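Local coordinates for enolase (alpha proteobacterium BAL199, PDB 3UGV), which probably catalyses a magnesium-dependent reaction that begins by removing the proton beside a substrate carboxylate, as do its relatives in the enolase superfamily, at residues F[75-80]-F[84-89]; F[147-150]-F[154-157]; F[211-216]-F[245-250]. All blocks are in the same frame, centred on the assembly; numbering follows the deposited sequence.

From the N terminus, contact 1 comes first. It closes the short turn between strand 71-75 and helix 83-97, in the N-terminal domain of the mandelate racemase type. Contact 2 follows, with 147-150 meeting 154-157 on the way from helix 147-150 to strand 157-162. Contact 3 closes the longest loop: 211-216 meets 245-250 across 28 intervening residues, which include strand 221-225 and helix 232-242 of the C-terminal domain. The three loops run in series, and none encloses or crosses another. Contacts 1 and 3 lie on opposite sides of the chain's centre, with centres about 35 Å apart. Contact 2 lies about 29 Å from contact 1 and about 32 Å from contact 3, between centres.

Contact 1 (F[75-80]-F[84-89]); sequences LEPYVP and KYLVPA
Pro77, the residue that meets Leu86 across this contact, also takes the shortest polar bond here: Val79 N donates to Pro77 O at 2.8 Å. The bond spans two residues, and Tyr78 between them has phi 77° and psi -58°. This is a classic gamma turn, and it turns the chain sharply just after strand 71-75. The contact itself is small and apolar. Leu86 CD1 reaches Pro77 CB at 3.7 Å. Leu86 CG lies beside its backbone N, and chi2 of 166° carries CD1 out from CA to the proline ring. The two segments join the third strand of the antiparallel sheet in the N-terminal domain to the helix that follows it. Leu86 also packs on Ile59 of that sheet and on Leu123 and Ile126 of helix 123-142, so the methyl contact lies at the border of a larger apolar core. Where the chain passes from one segment to the other, Pro80 O is 4.4 Å from Lys84 N, too far for a hydrogen bond. The polar ends of the helix residues face a subunit boundary. Lys84 NZ forms a salt bridge with Asp92 of the second subunit, and Tyr85 OH bonds to the same carboxylate.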
# COMPACT_ATOMS: atom_id res chain seq x y z
N LEU F 75 -32.91 21.53 -16.70
CA LEU F 75 -32.53 20.32 -16.00
C LEU F 75 -33.24 19.15 -16.65
O LEU F 75 -34.35 19.30 -17.17
CB LEU F 75 -32.94 20.42 -14.52
CG LEU F 75 -32.05 21.24 -13.60
CD1 LEU F 75 -32.80 21.56 -12.34
CD2 LEU F 75 -30.81 20.46 -13.27
N GLU F 76 -32.59 17.99 -16.64
CA GLU F 76 -33.19 16.75 -17.11
C GLU F 76 -33.13 15.73 -15.99
O GLU F 76 -32.19 14.93 -15.93
CB GLU F 76 -32.44 16.23 -18.33
CG GLU F 76 -32.21 17.28 -19.39
CD GLU F 76 -31.56 16.71 -20.63
OE1 GLU F 76 -32.29 16.11 -21.45
OE2 GLU F 76 -30.33 16.87 -20.78
N PRO F 77 -34.14 15.74 -15.11
CA PRO F 77 -34.13 14.97 -13.86
C PRO F 77 -34.63 13.51 -13.95
O PRO F 77 -34.69 12.86 -12.90
CB PRO F 77 -35.05 15.79 -12.96
CG PRO F 77 -36.06 16.35 -13.91
CD PRO F 77 -35.32 16.61 -15.22
N TYR F 78 -34.97 13.02 -15.14
CA TYR F 78 -35.28 11.60 -15.32
C TYR F 78 -36.67 11.17 -14.84
O TYR F 78 -37.46 10.62 -15.60
CB TYR F 78 -34.26 10.74 -14.60
CG TYR F 78 -33.00 10.46 -15.36
CD1 TYR F 78 -32.91 9.36 -16.20
CD2 TYR F 78 -31.87 11.28 -15.22
CE1 TYR F 78 -31.75 9.08 -16.89
CE2 TYR F 78 -30.70 11.01 -15.91
CZ TYR F 78 -30.65 9.90 -16.75
OH TYR F 78 -29.51 9.59 -17.45
N VAL F 79 -36.94 11.39 -13.56
CA VAL F 79 -38.20 10.95 -12.97
C VAL F 79 -39.15 12.13 -12.83
O VAL F 79 -38.88 13.06 -12.06
CB VAL F 79 -38.00 10.26 -11.59
CG1 VAL F 79 -37.04 9.11 -11.73
CG2 VAL F 79 -37.44 11.21 -10.59
N PRO F 80 -40.25 12.10 -13.59
CA PRO F 80 -41.24 13.19 -13.65
C PRO F 80 -41.70 13.65 -12.27
O PRO F 80 -41.70 14.85 -11.99
CB PRO F 80 -42.40 12.56 -14.42
CG PRO F 80 -41.74 11.54 -15.32
CD PRO F 80 -40.61 10.97 -14.48
N LYS F 84 -41.71 17.67 -8.63
CA LYS F 84 -42.48 18.21 -7.50
C LYS F 84 -41.65 18.44 -6.24
O LYS F 84 -42.14 19.00 -5.26
CB LYS F 84 -43.67 17.31 -7.17
CG LYS F 84 -44.72 17.23 -8.25
CD LYS F 84 -45.83 16.29 -7.83
CE LYS F 84 -45.26 15.01 -7.23
NZ LYS F 84 -46.33 14.01 -6.95
N TYR F 85 -40.39 17.99 -6.25
CA TYR F 85 -39.50 18.31 -5.15
C TYR F 85 -38.55 19.42 -5.59
O TYR F 85 -38.23 20.33 -4.82
CB TYR F 85 -38.69 17.10 -4.68
CG TYR F 85 -39.38 15.75 -4.77
CD1 TYR F 85 -40.75 15.61 -4.56
CD2 TYR F 85 -38.65 14.61 -5.06
CE1 TYR F 85 -41.37 14.36 -4.65
CE2 TYR F 85 -39.24 13.37 -5.15
CZ TYR F 85 -40.59 13.24 -4.94
OH TYR F 85 -41.15 11.98 -5.04
N LEU F 86 -38.10 19.33 -6.84
CA LEU F 86 -37.09 20.23 -7.38
C LEU F 86 -37.60 21.64 -7.65
O LEU F 86 -36.90 22.61 -7.39
CB LEU F 86 -36.45 19.66 -8.66
CG LEU F 86 -35.62 18.40 -8.44
CD1 LEU F 86 -35.30 17.70 -9.76
CD2 LEU F 86 -34.35 18.72 -7.64
N VAL F 87 -38.82 21.75 -8.19
CA VAL F 87 -39.40 23.07 -8.44
C VAL F 87 -39.52 23.91 -7.15
O VAL F 87 -39.08 25.07 -7.12
CB VAL F 87 -40.76 22.97 -9.13
CG1 VAL F 87 -41.61 24.18 -8.80
CG2 VAL F 87 -40.57 22.82 -10.63
N PRO F 88 -40.11 23.34 -6.09
CA PRO F 88 -40.14 24.12 -4.85
C PRO F 88 -38.74 24.43 -4.35
O PRO F 88 -38.50 25.52 -3.86
CB PRO F 88 -40.86 23.19 -3.87
CG PRO F 88 -41.69 22.30 -4.74
CD PRO F 88 -40.86 22.08 -5.97
N ALA F 89 -37.82 23.48 -4.48
CA ALA F 89 -36.45 23.71 -4.04
C ALA F 89 -35.82 24.88 -4.80
O ALA F 89 -35.10 25.69 -4.21
CB ALA F 89 -35.61 22.46 -4.22

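Contact 2 (F[147-150]-F[154-157]); sequences LCTL and TPGS
Thr149, on the single helical turn 147-150, and Thr154, in the extended segment that follows, are the closest point of the two backbones, with Thr149 CA 4.8 Å from Thr154 CA. Cys148 and Thr149 make the contact from the helical side. Cys148 SG lies over the flat face of the peptide bond joining Thr154 to Pro155, 3.5 Å from Thr154 C and 3.4 Å from Pro155 N. Its chi1 of 56° sets the sulfur between the backbone N and the carbonyl carbon, and from there it projects onto that peptide. The sulfur also touches the proline ring, with Cys148 SG 3.8 Å from Pro155 CD. Thr149 OG1 comes to the same ring carbon from another direction, 3.4 Å from Pro155 CD. Sulfur and hydroxyl oxygen thus both press on Pro155 CD from the side of the helical turn. The contact sits on the connection from helix 147-150 to strand 157-162, which pairs with strands 346-348 and 366-368. The extended segment is fixed by a later part of the chain as well. Arg338 bonds to Thr154 O through NE and to Ser157 O through NH1, and its side chain also touches Cys148. CB of Thr154 points away from the helical turn, and its OG1 bonds to Glu106 of the third subunit. Leu150 packs on Leu150 of that same subunit.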
# COMPACT_ATOMS: atom_id res chain seq x y z
N LEU F 147 -20.67 31.23 -23.72
CA LEU F 147 -20.15 30.69 -22.46
C LEU F 147 -18.71 30.17 -22.58
O LEU F 147 -17.86 30.50 -21.75
CB LEU F 147 -21.06 29.59 -21.90
CG LEU F 147 -20.62 29.05 -20.53
CD1 LEU F 147 -20.69 30.12 -19.45
CD2 LEU F 147 -21.44 27.82 -20.12
N CYS F 148 -18.44 29.38 -23.62
CA CYS F 148 -17.09 28.85 -23.80
C CYS F 148 -16.06 29.98 -23.88
O CYS F 148 -14.92 29.81 -23.46
CB CYS F 148 -17.01 27.98 -25.05
SG CYS F 148 -17.52 28.81 -26.56
N THR F 149 -16.48 31.12 -24.41
CA THR F 149 -15.61 32.28 -24.50
C THR F 149 -15.36 32.90 -23.12
O THR F 149 -14.23 33.16 -22.74
CB THR F 149 -16.17 33.34 -25.48
OG1 THR F 149 -16.32 32.75 -26.78
CG2 THR F 149 -15.21 34.52 -25.59
N LEU F 150 -16.43 33.11 -22.36
CA LEU F 150 -16.27 33.58 -20.99
C LEU F 150 -15.32 32.68 -20.20
O LEU F 150 -14.59 33.15 -19.33
CB LEU F 150 -17.62 33.64 -20.29
CG LEU F 150 -17.56 34.09 -18.83
CD1 LEU F 150 -17.43 35.59 -18.78
CD2 LEU F 150 -18.79 33.64 -18.05
N THR F 154 -13.12 29.33 -27.21
CA THR F 154 -13.90 29.89 -28.31
C THR F 154 -14.86 28.85 -28.90
O THR F 154 -14.60 27.64 -28.81
CB THR F 154 -13.02 30.36 -29.48
OG1 THR F 154 -12.44 29.22 -30.13
CG2 THR F 154 -11.92 31.30 -28.99
N PRO F 155 -15.95 29.32 -29.52
CA PRO F 155 -16.91 28.46 -30.23
C PRO F 155 -16.23 27.62 -31.31
O PRO F 155 -15.30 28.07 -31.96
CB PRO F 155 -17.87 29.47 -30.88
CG PRO F 155 -17.76 30.68 -30.02
CD PRO F 155 -16.34 30.74 -29.57
N GLY F 156 -16.71 26.39 -31.49
CA GLY F 156 -16.13 25.51 -32.48
C GLY F 156 -16.75 24.13 -32.43
O GLY F 156 -17.82 23.93 -31.86
N SER F 157 -16.05 23.16 -33.03
CA SER F 157 -16.55 21.80 -33.16
C SER F 157 -16.16 20.92 -31.97
O SER F 157 -15.07 21.06 -31.42
CB SER F 157 -16.00 21.17 -34.46
OG SER F 157 -16.83 21.49 -35.56

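Contact 3 (F[211-216]-F[245-250]); sequences AVWDAV and LGLEWI
Trp213 carries the whole contact from the helix side, and its six-membered ring meets Leu245, Gly246 and Leu247. The apolar part has two touches. Trp213 CH2 lies 3.8 Å from Leu247 CD2, and Trp213 CZ3 lies 4.2 Å from Leu245 CB. The Leu247 side chain leaves the backbone at an angle to the helix, but its end turns back toward the indole. Chi1 of -56° puts CG beside the backbone N, and chi2 of 170° helps to turn CD2 to the ring. Leu247 also packs on Ile242 of helix 232-242, and Leu222 packs against the Trp213 side chain.

The second kind of touch is between ring carbons and backbone carbonyls. Leu245 O approaches the outer end of the ring obliquely, 3.2 Å from Trp213 CH2 and 3.3 Å from Trp213 CZ3. Gly246 O is more distant, 3.8 Å from Trp213 CH2. Gly246 has a positive phi of 86°, and the chain turns there before it runs into strand 249-251.

The segments belong to the beta/alpha barrel of the enolase superfamily. Helix 202-216 is followed by strand 221-225, helix 232-242 and strand 249-251, and the two strands are parallel neighbours. The contact ties the end of the first of these helices to the loop entering the second strand. That strand leads to Glu251, which with Asp225 and Glu277 binds a magnesium ion.

Hydrogen bonds within and around the segments hold the parts. Trp213 NE1 donates to Thr220 O, which helps to fix the rotation of the indole. Within the helix, Val216 N bonds to Val212 O at 2.9 Å. On the strand side, Trp249 NE1 bonds to Glu251 OE1, and Glu248 OE2 accepts from Trp345 NE1.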
# COMPACT_ATOMS: atom_id res chain seq x y z
N ALA F 211 -24.48 -7.23 -35.30
CA ALA F 211 -25.44 -6.74 -36.29
C ALA F 211 -25.28 -5.24 -36.57
O ALA F 211 -25.38 -4.79 -37.72
CB ALA F 211 -26.86 -7.05 -35.83
N VAL F 212 -25.03 -4.47 -35.52
CA VAL F 212 -24.81 -3.04 -35.67
C VAL F 212 -23.58 -2.76 -36.54
O VAL F 212 -23.61 -1.96 -37.46
CB VAL F 212 -24.66 -2.33 -34.30
CG1 VAL F 212 -24.07 -0.95 -34.49
CG2 VAL F 212 -26.00 -2.25 -33.57
N TRP F 213 -22.49 -3.44 -36.23
CA TRP F 213 -21.25 -3.27 -36.98
C TRP F 213 -21.38 -3.78 -38.42
O TRP F 213 -20.77 -3.21 -39.31
CB TRP F 213 -20.11 -3.98 -36.25
CG TRP F 213 -19.37 -3.09 -35.29
CD1 TRP F 213 -19.17 -1.75 -35.40
CD2 TRP F 213 -18.73 -3.49 -34.06
NE1 TRP F 213 -18.44 -1.28 -34.33
CE2 TRP F 213 -18.15 -2.33 -33.49
CE3 TRP F 213 -18.58 -4.71 -33.39
CZ2 TRP F 213 -17.44 -2.36 -32.29
CZ3 TRP F 213 -17.87 -4.74 -32.20
CH2 TRP F 213 -17.31 -3.57 -31.66
N ASP F 214 -22.14 -4.85 -38.64
CA ASP F 214 -22.37 -5.32 -40.01
C ASP F 214 -23.09 -4.22 -40.79
O ASP F 214 -22.91 -4.08 -42.00
CB ASP F 214 -23.19 -6.62 -40.03
CG ASP F 214 -22.39 -7.85 -39.54
OD1 ASP F 214 -21.13 -7.78 -39.48
OD2 ASP F 214 -23.03 -8.89 -39.21
N ALA F 215 -23.89 -3.43 -40.08
CA ALA F 215 -24.68 -2.37 -40.69
C ALA F 215 -23.95 -1.03 -40.89
O ALA F 215 -24.22 -0.33 -41.86
CB ALA F 215 -25.96 -2.14 -39.89
N VAL F 216 -23.06 -0.66 -39.97
CA VAL F 216 -22.43 0.67 -40.04
C VAL F 216 -20.91 0.67 -40.06
O VAL F 216 -20.29 1.74 -40.16
CB VAL F 216 -22.86 1.58 -38.89
CG1 VAL F 216 -24.35 1.71 -38.84
CG2 VAL F 216 -22.31 1.04 -37.55
N LEU F 245 -14.44 -7.75 -28.09
CA LEU F 245 -15.23 -7.26 -29.22
C LEU F 245 -14.63 -6.03 -29.90
O LEU F 245 -14.99 -5.72 -31.02
CB LEU F 245 -16.64 -6.89 -28.77
CG LEU F 245 -17.66 -7.99 -28.49
CD1 LEU F 245 -19.03 -7.33 -28.42
CD2 LEU F 245 -17.63 -9.06 -29.57
N GLY F 246 -13.77 -5.30 -29.20
CA GLY F 246 -13.27 -4.05 -29.76
C GLY F 246 -14.16 -2.84 -29.48
O GLY F 246 -14.17 -1.89 -30.25
N LEU F 247 -14.90 -2.87 -28.36
CA LEU F 247 -15.75 -1.73 -27.97
C LEU F 247 -14.92 -0.52 -27.59
O LEU F 247 -13.77 -0.65 -27.16
CB LEU F 247 -16.63 -2.11 -26.78
CG LEU F 247 -17.50 -3.35 -26.98
CD1 LEU F 247 -18.11 -3.76 -25.66
CD2 LEU F 247 -18.56 -3.06 -28.06
N GLU F 248 -15.49 0.67 -27.76
CA GLU F 248 -14.82 1.91 -27.39
C GLU F 248 -14.73 2.01 -25.86
O GLU F 248 -13.70 2.37 -25.31
CB GLU F 248 -15.57 3.11 -27.94
CG GLU F 248 -15.05 4.47 -27.44
CD GLU F 248 -13.84 4.97 -28.21
OE1 GLU F 248 -13.45 4.33 -29.22
OE2 GLU F 248 -13.29 6.03 -27.82
N TRP F 249 -15.82 1.66 -25.18
CA TRP F 249 -15.77 1.50 -23.74
C TRP F 249 -16.96 0.73 -23.23
O TRP F 249 -17.94 0.55 -23.95
CB TRP F 249 -15.68 2.85 -23.02
CG TRP F 249 -16.93 3.71 -23.04
CD1 TRP F 249 -18.18 3.39 -22.54
CD2 TRP F 249 -17.03 5.07 -23.50
NE1 TRP F 249 -19.04 4.45 -22.70
CE2 TRP F 249 -18.36 5.50 -23.27
CE3 TRP F 249 -16.12 5.96 -24.08
CZ2 TRP F 249 -18.79 6.77 -23.62
CZ3 TRP F 249 -16.56 7.22 -24.43
CH2 TRP F 249 -17.88 7.61 -24.20
N ILE F 250 -16.87 0.28 -21.98
CA ILE F 250 -17.97 -0.35 -21.27
C ILE F 250 -18.39 0.52 -20.08
O ILE F 250 -17.56 0.89 -19.23
CB ILE F 250 -17.56 -1.74 -20.77
CG1 ILE F 250 -17.21 -2.64 -21.95
CG2 ILE F 250 -18.66 -2.36 -19.92
CD1 ILE F 250 -16.45 -3.88 -21.52